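Local coordinates for ABC transporter periplasmic-binding protein YtfQ (Mycobacterium smegmatis, PDB 6HB0) that probably binds a sugar, most likely L-arabinofuranose, as the solute-binding component of an ABC transporter, at residues G32-A36 against A124-E129; F81-T87 against L105-D111; I150-E154 against V197-F201; G219-M223 against A251-F257. One frame throughout, in Å; residues are numbered along the deposited sequence.

Contact 1: G32-A36 against A124-E129. With ZN (zinc ion), chain F.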
loop_
_atom_site.group_PDB
_atom_site.type_symbol
_atom_site.label_atom_id
_atom_site.label_comp_id
_atom_site.label_asym_id
_atom_site.label_seq_id
_atom_site.Cartn_x
_atom_site.Cartn_y
_atom_site.Cartn_z
ATOM N N GLY A 32 3.230 -6.347 7.889
ATOM C CA GLY A 32 3.850 -5.656 6.759
ATOM C C GLY A 32 3.189 -4.334 6.402
ATOM O O GLY A 32 2.443 -3.751 7.185
ATOM N N TRP A 33 3.422 -3.908 5.164
ATOM C CA TRP A 33 3.269 -2.514 4.727
ATOM C C TRP A 33 1.938 -2.123 4.059
ATOM O O TRP A 33 1.367 -1.068 4.351
ATOM C CB TRP A 33 4.410 -2.224 3.750
ATOM C CG TRP A 33 5.797 -2.381 4.369
ATOM C CD1 TRP A 33 6.797 -3.256 3.989
ATOM C CD2 TRP A 33 6.323 -1.611 5.460
ATOM N NE1 TRP A 33 7.922 -3.063 4.789
ATOM C CE2 TRP A 33 7.658 -2.065 5.695
ATOM C CE3 TRP A 33 5.803 -0.571 6.258
ATOM C CZ2 TRP A 33 8.478 -1.515 6.709
ATOM C CZ3 TRP A 33 6.619 -0.033 7.284
ATOM C CH2 TRP A 33 7.945 -0.511 7.493
ATOM N N ARG A 34 1.480 -2.950 3.127
ATOM C CA ARG A 34 0.221 -2.697 2.393
ATOM C C ARG A 34 -0.419 -4.062 2.198
ATOM O O ARG A 34 -0.408 -4.637 1.120
ATOM C CB ARG A 34 0.513 -1.992 1.054
ATOM C CG ARG A 34 -0.629 -1.184 0.454
ATOM C CD ARG A 34 -0.986 0.025 1.277
ATOM N NE ARG A 34 -0.442 1.305 0.799
ATOM C CZ ARG A 34 -0.318 2.367 1.596
ATOM N NH1 ARG A 34 0.129 3.510 1.132
ATOM N NH2 ARG A 34 -0.656 2.289 2.874
ATOM N N THR A 35 -0.934 -4.592 3.296
ATOM C CA THR A 35 -1.372 -5.975 3.399
ATOM C C THR A 35 -2.894 -6.019 3.540
ATOM O O THR A 35 -3.497 -5.232 4.305
ATOM C CB THR A 35 -0.691 -6.640 4.612
ATOM O OG1 THR A 35 0.734 -6.530 4.457
ATOM C CG2 THR A 35 -1.088 -8.109 4.726
ATOM N N ALA A 36 -3.526 -6.900 2.768
ATOM C CA ALA A 36 -4.947 -7.120 2.932
ATOM C C ALA A 36 -5.154 -7.688 4.354
ATOM O O ALA A 36 -4.383 -8.503 4.853
ATOM C CB ALA A 36 -5.473 -8.083 1.891
ATOM N N ALA A 124 0.087 -4.105 -3.776
ATOM C CA ALA A 124 0.262 -2.689 -4.009
ATOM C C ALA A 124 1.581 -2.427 -4.706
ATOM O O ALA A 124 2.505 -3.226 -4.597
ATOM C CB ALA A 124 0.209 -1.910 -2.712
ATOM N N ASP A 125 1.625 -1.314 -5.434
ATOM C CA ASP A 125 2.804 -0.841 -6.117
ATOM C C ASP A 125 3.402 0.430 -5.463
ATOM O O ASP A 125 2.930 1.562 -5.693
ATOM C CB ASP A 125 2.395 -0.506 -7.527
ATOM C CG ASP A 125 3.593 -0.261 -8.468
ATOM O OD1 ASP A 125 4.724 0.002 -8.006
ATOM O OD2 ASP A 125 3.361 -0.304 -9.687
ATOM N N PHE A 126 4.466 0.269 -4.688
ATOM C CA PHE A 126 5.011 1.410 -3.964
ATOM C C PHE A 126 5.766 2.396 -4.854
ATOM O O PHE A 126 5.819 3.591 -4.537
ATOM C CB PHE A 126 5.955 0.919 -2.885
ATOM C CG PHE A 126 5.317 -0.015 -1.902
ATOM C CD1 PHE A 126 4.107 0.301 -1.294
ATOM C CD2 PHE A 126 5.928 -1.226 -1.583
ATOM C CE1 PHE A 126 3.537 -0.540 -0.371
ATOM C CE2 PHE A 126 5.343 -2.094 -0.689
ATOM C CZ PHE A 126 4.166 -1.731 -0.067
ATOM N N ILE A 127 6.362 1.916 -5.939
ATOM C CA ILE A 127 7.031 2.806 -6.891
ATOM C C ILE A 127 5.973 3.726 -7.467
ATOM O O ILE A 127 6.148 4.914 -7.527
ATOM C CB ILE A 127 7.745 2.034 -8.018
ATOM C CG1 ILE A 127 8.888 1.197 -7.463
ATOM C CG2 ILE A 127 8.211 3.010 -9.106
ATOM C CD1 ILE A 127 9.568 0.335 -8.484
ATOM N N GLU A 128 4.851 3.140 -7.879
ATOM C CA GLU A 128 3.738 3.905 -8.418
ATOM C C GLU A 128 3.266 4.982 -7.440
ATOM O O GLU A 128 2.978 6.097 -7.855
ATOM C CB GLU A 128 2.616 2.948 -8.815
ATOM C CG GLU A 128 1.312 3.583 -9.239
ATOM C CD GLU A 128 0.179 3.094 -8.350
ATOM O OE1 GLU A 128 -0.164 3.802 -7.362
ATOM O OE2 GLU A 128 -0.301 1.941 -8.571
ATOM N N GLU A 129 3.184 4.689 -6.146
ATOM C CA GLU A 129 2.842 5.708 -5.155
ATOM C C GLU A 129 3.773 6.912 -5.192
ATOM O O GLU A 129 3.322 8.050 -5.246
ATOM C CB GLU A 129 2.824 5.166 -3.700
ATOM C CG GLU A 129 1.646 4.203 -3.433
ATOM C CD GLU A 129 1.669 3.610 -2.018
ATOM O OE1 GLU A 129 2.798 3.275 -1.534
ATOM O OE2 GLU A 129 0.550 3.472 -1.407
HETATM ZN ZN ZN F . -1.801 1.450 -7.385
HETATM O O HOH W 1 -2.513 0.059 -8.670
#

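Contact 2: F81-T87 against L105-D111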
loop_
_atom_site.group_PDB
_atom_site.type_symbol
_atom_site.label_atom_id
_atom_site.label_comp_id
_atom_site.label_asym_id
_atom_site.label_seq_id
_atom_site.Cartn_x
_atom_site.Cartn_y
_atom_site.Cartn_z
ATOM N N PHE A 81 -1.798 -17.199 -0.540
ATOM C CA PHE A 81 -1.100 -16.751 0.641
ATOM C C PHE A 81 -0.356 -15.463 0.399
ATOM O O PHE A 81 -0.117 -15.065 -0.726
ATOM C CB PHE A 81 -0.154 -17.823 1.179
ATOM C CG PHE A 81 1.021 -18.142 0.290
ATOM C CD1 PHE A 81 0.865 -18.946 -0.827
ATOM C CD2 PHE A 81 2.319 -17.752 0.658
ATOM C CE1 PHE A 81 1.928 -19.291 -1.608
ATOM C CE2 PHE A 81 3.397 -18.104 -0.129
ATOM C CZ PHE A 81 3.194 -18.854 -1.280
ATOM N N SER A 82 -0.058 -14.829 1.509
ATOM C CA SER A 82 0.666 -13.592 1.608
ATOM C C SER A 82 2.065 -13.958 2.130
ATOM O O SER A 82 2.223 -14.191 3.323
ATOM C CB SER A 82 -0.116 -12.743 2.606
ATOM O OG SER A 82 0.464 -11.519 2.863
ATOM N N PRO A 83 3.056 -14.054 1.239
ATOM C CA PRO A 83 4.384 -14.590 1.602
ATOM C C PRO A 83 5.067 -13.760 2.683
ATOM O O PRO A 83 5.193 -12.563 2.541
ATOM C CB PRO A 83 5.195 -14.488 0.303
ATOM C CG PRO A 83 4.187 -14.365 -0.796
ATOM C CD PRO A 83 2.953 -13.747 -0.198
ATOM N N VAL A 84 5.498 -14.392 3.763
ATOM C CA VAL A 84 6.182 -13.681 4.816
ATOM C C VAL A 84 7.536 -13.196 4.300
ATOM O O VAL A 84 8.010 -12.176 4.732
ATOM C CB VAL A 84 6.325 -14.540 6.090
ATOM C CG1 VAL A 84 6.868 -15.922 5.816
ATOM C CG2 VAL A 84 7.259 -13.882 7.073
ATOM N N VAL A 85 8.137 -13.938 3.381
ATOM C CA VAL A 85 9.385 -13.553 2.732
ATOM C C VAL A 85 9.275 -13.821 1.244
ATOM O O VAL A 85 8.436 -14.628 0.814
ATOM C CB VAL A 85 10.638 -14.308 3.293
ATOM C CG1 VAL A 85 10.906 -13.919 4.730
ATOM C CG2 VAL A 85 10.491 -15.801 3.104
ATOM N N ARG A 86 10.121 -13.181 0.453
ATOM C CA ARG A 86 10.096 -13.344 -1.014
ATOM C C ARG A 86 10.535 -14.687 -1.525
ATOM O O ARG A 86 10.084 -15.094 -2.604
ATOM C CB ARG A 86 11.022 -12.349 -1.703
ATOM C CG ARG A 86 10.593 -10.910 -1.675
ATOM C CD ARG A 86 11.553 -10.061 -2.519
ATOM N NE ARG A 86 11.262 -10.186 -3.946
ATOM C CZ ARG A 86 10.259 -9.561 -4.570
ATOM N NH1 ARG A 86 9.436 -8.735 -3.913
ATOM N NH2 ARG A 86 10.063 -9.771 -5.858
ATOM N N THR A 87 11.444 -15.357 -0.822
ATOM C CA THR A 87 12.182 -16.484 -1.379
ATOM C C THR A 87 11.980 -17.759 -0.628
ATOM O O THR A 87 11.662 -17.764 0.544
ATOM C CB THR A 87 13.728 -16.233 -1.319
ATOM O OG1 THR A 87 14.011 -14.927 -1.798
ATOM C CG2 THR A 87 14.457 -17.221 -2.223
ATOM N N LEU A 105 -0.841 -15.464 -5.168
ATOM C CA LEU A 105 -0.058 -14.676 -4.180
ATOM C C LEU A 105 -0.669 -13.339 -3.902
ATOM O O LEU A 105 -1.094 -12.647 -4.839
ATOM C CB LEU A 105 1.335 -14.439 -4.727
ATOM C CG LEU A 105 2.113 -15.704 -5.030
ATOM C CD1 LEU A 105 3.458 -15.397 -5.618
ATOM C CD2 LEU A 105 2.247 -16.564 -3.788
ATOM N N THR A 106 -0.674 -12.939 -2.633
ATOM C CA THR A 106 -1.172 -11.643 -2.279
ATOM C C THR A 106 -0.128 -10.837 -1.507
ATOM O O THR A 106 0.711 -11.374 -0.753
ATOM C CB THR A 106 -2.450 -11.728 -1.429
ATOM O OG1 THR A 106 -2.137 -12.307 -0.172
ATOM C CG2 THR A 106 -3.500 -12.600 -2.072
ATOM N N ASP A 107 -0.204 -9.533 -1.687
ATOM C CA ASP A 107 0.505 -8.529 -0.856
ATOM C C ASP A 107 2.020 -8.402 -1.146
ATOM O O ASP A 107 2.515 -7.284 -1.305
ATOM C CB ASP A 107 0.281 -8.720 0.671
ATOM C CG ASP A 107 -1.214 -8.925 1.065
ATOM O OD1 ASP A 107 -2.078 -8.017 0.765
ATOM O OD2 ASP A 107 -1.508 -9.995 1.719
ATOM N N ARG A 108 2.767 -9.500 -1.173
ATOM C CA ARG A 108 4.192 -9.433 -1.407
ATOM C C ARG A 108 4.544 -10.429 -2.512
ATOM O O ARG A 108 4.054 -11.553 -2.524
ATOM C CB ARG A 108 4.943 -9.767 -0.131
ATOM C CG ARG A 108 6.464 -9.768 -0.295
ATOM C CD ARG A 108 7.164 -10.549 0.816
ATOM N NE ARG A 108 6.771 -10.045 2.127
ATOM C CZ ARG A 108 7.230 -8.936 2.684
ATOM N NH1 ARG A 108 6.784 -8.580 3.873
ATOM N NH2 ARG A 108 8.130 -8.179 2.068
ATOM N N ALA A 109 5.350 -9.976 -3.461
ATOM C CA ALA A 109 5.774 -10.760 -4.615
ATOM C C ALA A 109 6.855 -11.741 -4.218
ATOM O O ALA A 109 7.550 -11.507 -3.261
ATOM C CB ALA A 109 6.346 -9.829 -5.662
ATOM N N VAL A 110 6.987 -12.835 -4.936
ATOM C CA VAL A 110 8.069 -13.770 -4.652
ATOM C C VAL A 110 9.123 -13.782 -5.736
ATOM O O VAL A 110 8.864 -13.401 -6.861
ATOM C CB VAL A 110 7.583 -15.206 -4.417
ATOM C CG1 VAL A 110 6.680 -15.240 -3.190
ATOM C CG2 VAL A 110 6.967 -15.765 -5.685
ATOM N N ASP A 111 10.306 -14.242 -5.354
ATOM C CA ASP A 111 11.381 -14.578 -6.278
ATOM C C ASP A 111 11.198 -16.065 -6.551
ATOM O O ASP A 111 11.063 -16.863 -5.616
ATOM C CB ASP A 111 12.755 -14.473 -5.588
ATOM C CG ASP A 111 13.222 -13.039 -5.315
ATOM O OD1 ASP A 111 12.651 -12.053 -5.854
ATOM O OD2 ASP A 111 14.220 -12.923 -4.547
HETATM O O HOH W 2 16.051 -14.806 -4.320
#

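Contact 3: I150-E154 against V197-F201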
loop_
_atom_site.group_PDB
_atom_site.type_symbol
_atom_site.label_atom_id
_atom_site.label_comp_id
_atom_site.label_asym_id
_atom_site.label_seq_id
_atom_site.Cartn_x
_atom_site.Cartn_y
_atom_site.Cartn_z
ATOM N N ILE A 150 12.456 20.686 -2.924
ATOM C CA ILE A 150 11.683 19.611 -2.324
ATOM C C ILE A 150 12.539 19.008 -1.222
ATOM O O ILE A 150 13.723 18.774 -1.431
ATOM C CB ILE A 150 11.393 18.513 -3.351
ATOM C CG1 ILE A 150 10.586 19.077 -4.522
ATOM C CG2 ILE A 150 10.617 17.359 -2.699
ATOM C CD1 ILE A 150 10.557 18.139 -5.720
ATOM N N VAL A 151 11.949 18.788 -0.052
ATOM C CA VAL A 151 12.594 17.933 0.923
ATOM C C VAL A 151 11.789 16.654 1.076
ATOM O O VAL A 151 10.578 16.667 0.944
ATOM C CB VAL A 151 12.827 18.633 2.245
ATOM C CG1 VAL A 151 13.692 19.887 2.013
ATOM C CG2 VAL A 151 11.539 18.913 3.013
ATOM N N GLN A 152 12.479 15.548 1.323
ATOM C CA GLN A 152 11.852 14.254 1.384
ATOM C C GLN A 152 12.064 13.573 2.712
ATOM O O GLN A 152 13.198 13.391 3.180
ATOM C CB GLN A 152 12.372 13.385 0.242
ATOM C CG GLN A 152 11.790 11.972 0.221
ATOM C CD GLN A 152 11.997 11.199 -1.089
ATOM O OE1 GLN A 152 11.413 10.124 -1.275
ATOM N NE2 GLN A 152 12.860 11.700 -1.956
ATOM N N LEU A 153 10.971 13.185 3.328
ATOM C CA LEU A 153 11.013 12.402 4.576
ATOM C C LEU A 153 10.855 10.957 4.147
ATOM O O LEU A 153 9.781 10.540 3.680
ATOM C CB LEU A 153 9.898 12.850 5.505
ATOM C CG LEU A 153 9.938 14.314 5.942
ATOM C CD1 LEU A 153 8.656 14.692 6.684
ATOM C CD2 LEU A 153 11.125 14.542 6.857
ATOM N N GLU A 154 11.951 10.188 4.231
ATOM C CA GLU A 154 11.934 8.830 3.806
ATOM C C GLU A 154 11.512 7.903 4.925
ATOM O O GLU A 154 11.713 8.205 6.108
ATOM C CB GLU A 154 13.324 8.378 3.379
ATOM C CG GLU A 154 13.979 9.247 2.361
ATOM C CD GLU A 154 15.457 8.861 2.171
ATOM O OE1 GLU A 154 15.860 7.732 2.539
ATOM O OE2 GLU A 154 16.196 9.682 1.602
ATOM N N VAL A 197 13.094 15.334 11.737
ATOM C CA VAL A 197 13.802 15.528 10.501
ATOM C C VAL A 197 13.370 16.823 9.832
ATOM O O VAL A 197 14.194 17.521 9.277
ATOM C CB VAL A 197 13.591 14.348 9.548
ATOM C CG1 VAL A 197 14.159 14.673 8.181
ATOM C CG2 VAL A 197 14.259 13.108 10.163
ATOM N N MET A 198 12.074 17.130 9.867
ATOM C CA MET A 198 11.630 18.391 9.323
ATOM C C MET A 198 12.268 19.579 10.072
ATOM O O MET A 198 12.572 20.615 9.454
ATOM C CB MET A 198 10.103 18.499 9.398
ATOM C CG MET A 198 9.554 19.666 8.602
ATOM S SD MET A 198 9.746 19.460 6.858
ATOM C CE MET A 198 9.664 21.152 6.277
ATOM N N GLU A 199 12.422 19.475 11.387
ATOM C CA GLU A 199 13.123 20.547 12.142
ATOM C C GLU A 199 14.508 20.714 11.577
ATOM O O GLU A 199 14.962 21.830 11.326
ATOM C CB GLU A 199 13.220 20.247 13.656
ATOM C CG GLU A 199 11.915 20.381 14.453
ATOM C CD GLU A 199 11.941 19.581 15.787
ATOM O OE1 GLU A 199 13.054 19.168 16.250
ATOM O OE2 GLU A 199 10.850 19.356 16.379
ATOM N N ALA A 200 15.192 19.601 11.353
ATOM C CA ALA A 200 16.539 19.646 10.814
ATOM C C ALA A 200 16.557 20.297 9.430
ATOM O O ALA A 200 17.455 21.047 9.113
ATOM C CB ALA A 200 17.127 18.256 10.717
ATOM N N PHE A 201 15.588 19.957 8.589
ATOM C CA PHE A 201 15.519 20.504 7.248
ATOM C C PHE A 201 15.307 22.035 7.300
ATOM O O PHE A 201 15.883 22.771 6.497
ATOM C CB PHE A 201 14.359 19.886 6.461
ATOM C CG PHE A 201 14.564 18.477 6.005
ATOM C CD1 PHE A 201 15.815 17.878 5.979
ATOM C CD2 PHE A 201 13.489 17.758 5.524
ATOM C CE1 PHE A 201 16.002 16.624 5.477
ATOM C CE2 PHE A 201 13.666 16.476 5.047
ATOM C CZ PHE A 201 14.930 15.922 4.996
#

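Contact 4: G219-M223 against A251-F257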
loop_
_atom_site.group_PDB
_atom_site.type_symbol
_atom_site.label_atom_id
_atom_site.label_comp_id
_atom_site.label_asym_id
_atom_site.label_seq_id
_atom_site.Cartn_x
_atom_site.Cartn_y
_atom_site.Cartn_z
ATOM N N GLY A 219 4.464 12.966 7.604
ATOM C CA GLY A 219 3.822 14.193 7.136
ATOM C C GLY A 219 3.159 14.964 8.272
ATOM O O GLY A 219 3.252 16.186 8.327
ATOM N N LEU A 220 2.498 14.265 9.201
ATOM C CA LEU A 220 1.870 14.956 10.280
ATOM C C LEU A 220 2.897 15.537 11.227
ATOM O O LEU A 220 2.702 16.620 11.727
ATOM C CB LEU A 220 0.874 14.073 11.013
ATOM C CG LEU A 220 -0.303 13.591 10.161
ATOM C CD1 LEU A 220 -0.961 12.343 10.756
ATOM C CD2 LEU A 220 -1.280 14.734 10.043
ATOM N N GLY A 221 3.996 14.828 11.445
ATOM C CA GLY A 221 5.108 15.341 12.239
ATOM C C GLY A 221 5.673 16.612 11.661
ATOM O O GLY A 221 5.891 17.587 12.389
ATOM N N ALA A 222 5.896 16.574 10.354
ATOM C CA ALA A 222 6.456 17.680 9.578
ATOM C C ALA A 222 5.590 18.906 9.673
ATOM O O ALA A 222 6.079 19.980 9.871
ATOM C CB ALA A 222 6.627 17.269 8.123
ATOM N N MET A 223 4.293 18.708 9.540
ATOM C CA MET A 223 3.297 19.753 9.693
ATOM C C MET A 223 3.444 20.454 11.058
ATOM O O MET A 223 3.421 21.673 11.144
ATOM C CB MET A 223 1.923 19.076 9.535
ATOM C CG MET A 223 0.689 19.887 9.763
ATOM S SD MET A 223 -0.769 18.795 9.853
ATOM C CE MET A 223 -0.893 18.544 11.626
ATOM N N ALA A 251 -5.867 16.320 7.987
ATOM C CA ALA A 251 -4.897 17.405 7.665
ATOM C C ALA A 251 -5.122 18.023 6.301
ATOM O O ALA A 251 -5.086 19.235 6.128
ATOM C CB ALA A 251 -3.478 16.877 7.774
ATOM N N LEU A 252 -5.387 17.183 5.325
ATOM C CA LEU A 252 -5.655 17.618 3.984
ATOM C C LEU A 252 -6.945 18.427 3.899
ATOM O O LEU A 252 -6.992 19.476 3.270
ATOM C CB LEU A 252 -5.691 16.380 3.084
ATOM C CG LEU A 252 -5.961 16.469 1.633
ATOM C CD1 LEU A 252 -4.968 17.386 1.003
ATOM C CD2 LEU A 252 -5.914 15.087 1.015
ATOM N N ALA A 253 -7.991 17.933 4.545
ATOM C CA ALA A 253 -9.247 18.661 4.625
ATOM C C ALA A 253 -9.073 20.018 5.329
ATOM O O ALA A 253 -9.638 20.992 4.885
ATOM C CB ALA A 253 -10.304 17.813 5.312
ATOM N N ASP A 254 -8.246 20.073 6.370
ATOM C CA ASP A 254 -7.887 21.325 7.036
ATOM C C ASP A 254 -6.935 22.239 6.220
ATOM O O ASP A 254 -6.574 23.297 6.717
ATOM C CB ASP A 254 -7.248 21.060 8.403
ATOM C CG ASP A 254 -8.193 20.368 9.393
ATOM O OD1 ASP A 254 -9.419 20.299 9.138
ATOM O OD2 ASP A 254 -7.697 19.876 10.425
ATOM N N GLY A 255 -6.508 21.828 5.029
ATOM C CA GLY A 255 -5.557 22.608 4.217
ATOM C C GLY A 255 -4.100 22.573 4.695
ATOM O O GLY A 255 -3.302 23.305 4.212
ATOM N N LYS A 256 -3.746 21.671 5.577
ATOM C CA LYS A 256 -2.365 21.576 6.097
ATOM C C LYS A 256 -1.504 20.608 5.289
ATOM O O LYS A 256 -0.299 20.709 5.338
ATOM C CB LYS A 256 -2.420 21.160 7.545
ATOM C CG LYS A 256 -3.193 22.201 8.332
ATOM C CD LYS A 256 -2.979 21.999 9.809
ATOM C CE LYS A 256 -3.618 23.109 10.606
ATOM N NZ LYS A 256 -3.266 22.847 12.019
ATOM N N PHE A 257 -2.126 19.640 4.622
ATOM C CA PHE A 257 -1.502 18.869 3.552
ATOM C C PHE A 257 -2.134 19.400 2.258
ATOM O O PHE A 257 -3.174 20.047 2.282
ATOM C CB PHE A 257 -1.849 17.376 3.623
ATOM C CG PHE A 257 -1.094 16.560 4.624
ATOM C CD1 PHE A 257 -0.397 17.116 5.671
ATOM C CD2 PHE A 257 -1.170 15.168 4.538
ATOM C CE1 PHE A 257 0.250 16.299 6.590
ATOM C CE2 PHE A 257 -0.515 14.354 5.429
ATOM C CZ PHE A 257 0.191 14.916 6.457
#

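Contact 1: G32-A36 against A124-E129
R34 and E129 form a salt bridge that joins the loop after strand 21-26 to the first turn of helix 126-140. R34 NH1 donates to E129 OE2 over 2.6 Å, nearly straight at 167°. The acceptor lies in the guanidinium plane and is met on the syn side of the carboxylate. With the two flat groups 86° apart, a single oxygen serves the guanidinium edge; R34 NE reaches this OE2 only by a weak, bent bond of 3.2 Å. NH1 also pairs with D243, whereas E129 OE2 accepts from the backbone N of C263 and OE1 pairs with R165.

D125 is the N-cap of the helix, its OD1 taking the E128 N-H over 3.1 Å from above the carboxylate plane. E128 OE2 binds a zinc ion at 2.0 Å, in a site shared with C263, D292 and a water.

Packing flanks the ion pair. R34 CG rests on A124 CB at 3.4 Å, and R34 CB comes to the edge of the F126 ring, 3.6 Å from CE1. Bends at chi2 (67°) and chi3 then turn the guanidinium toward E129. W33 CB touches F126 CZ at 3.9 Å, while its indole leads off to meet F189. Lying between the lobes, where related binding proteins hold their sugars, this web of acids and bases probably keeps R34 and E129 ionised and fixed in orientation.

Contact 2: F81-T87 against L105-D111
F81 O accepts from T106 N at 2.9 Å, the backbone bond that pairs the ends of two strands. Just beyond it, S82 OG donates over 2.7 Å to D107 OD2, which accepts with its anti lone pair. T106 OG1 gives a second bond to that oxygen, 3.1 Å long and from above the carboxylate plane, while D107 OD1 is taken by the backbone N of A36. Two hydroxyls and an amide thus hold this carboxylate.

F81 and L105 form a parallel bridge between strands 78-81 and 103-106, which helix 90-98 connects in a beta-alpha-beta crossover of the Rossmann-like first lobe; the remaining residues are the loops leaving the C-terminal ends of these strands. On the side of the sheet bearing F81 and L105, L105 CD2 makes a CH-pi contact 3.8 Å from the F81 ring centroid. P83 CG packs on V110 CG1 at 3.6 Å.

Further out, R108 NE donates to P83 O over 3.0 Å, with the acceptor in the guanidinium plane but the bond bent to 137°. R108 O, buried close to the P83 ring, finds no polar partner. D111 N is satisfied by R86 O at 2.9 Å. In return, R86 NE forms a salt bridge with D111 OD1 over 3.0 Å; NH2 adds a weak bond to the same oxygen. D111 OD2 accepts from a water that also bonds T87 OG1.

Contact 3: I150-E154 against V197-F201
V151 and L153 of strand 148-154 pack against F201 and V197 of helix 191-204, and no hydrogen bond crosses between them. V151 slides past F201 in the opposite direction, bringing CG2 to 3.4 Å from F201 CD2 along an oblique approach. Q152, although its own side chain points away, contributes its carbonyl: Q152 O lies near the ring plane at the F201 edge, 3.6 Å from CZ. L153 CD2 fits between two helix residues, 3.7 Å from F201 CE2 and 3.3 Å from V197 CG1, the latter tighter than an ordinary van der Waals contact. V197 holds CG1 anti to its backbone N (chi1 171°), which puts this methyl both against L153 and over one face of the F201 ring, one helical turn on. M198 SD approaches V151 more loosely, 4.3 Å from CG2.

The short segments run nearly antiparallel, at 156°, with their axes 9.6 Å apart. Helix 191-204 leads from strand 179-186 to strand 210-213 and so crosses over the intervening strand 148-154, in a beta-alpha-beta crossover of the second lobe. V211, V182 and I208 support V151 from neighbouring strands and a loop, and A222 of helix 216-228 backs both L153 and M198. On the far side of the sheet, the Q152 amide is held by Q214. Because the interface is almost all carbon and sulfur, with the Q152 carbonyl oxygen at the ring edge, orientation here depends on the shape of interlocking side chains rather than on directional bonds.

Contact 4: G219-M223 against A251-F257
L220 and M223 of helix 216-228 pack on A251, K256 and F257, which span the end of helix 246-253 and the turn beyond it. These are successive connecting helices of the alpha/beta second lobe, and the later one ends in a Schellman motif. Two backbone bonds close that motif: K256 N to A251 O at 2.8 Å and G255 N to L252 O at 3.0 Å. G255 itself adopts a positive phi of 75°, reversing the chain, so that K256 and F257 come back alongside the last helical turn.

The apolar contacts centre on A251. Its CB lies over one face of the F257 ring, and L220 CD2 meets the same methyl at 3.8 Å while also touching F257 CZ at 3.9 Å. I239 and A241 of strand 238-242 support the ring from the sheet.

Sulfur makes a second set. The M223 chain is extended through chi1 and chi2 (175° and -168°), which carries SD to 3.7 Å from K256 CB. A Met-aromatic contact follows, SD standing 5.3 Å from the F257 ring centroid and oblique to it. The polar end of K256 passes this packing by and forms a salt bridge with E227.

Backbone against ring is the third kind. The F257 ring abuts the helix backbone: CE1 lies 3.5 Å from G219 O, and L220 N sits at the ring edge, near its plane, 3.6 Å from CZ.

Overall arrangement
Contacts 3 and 4 are buried packing within the second lobe, dominated by carbon and sulfur, and they adjoin through A222. Contacts 1 and 2 are only partly buried and rely on charges and hydrogen bonds. Contact 2 holds neighbouring strand ends of the first lobe, nested in the chain inside the loop closed by contact 1, and the two are joined through D107. Contact 1 lies near the centre of the chain, between the lobes, and its helix 126-140 is followed in the chain by strand 148-154 of contact 3. Contacts 2 and 4 are about 33 Å apart, centre to centre, on opposite sides of the molecule.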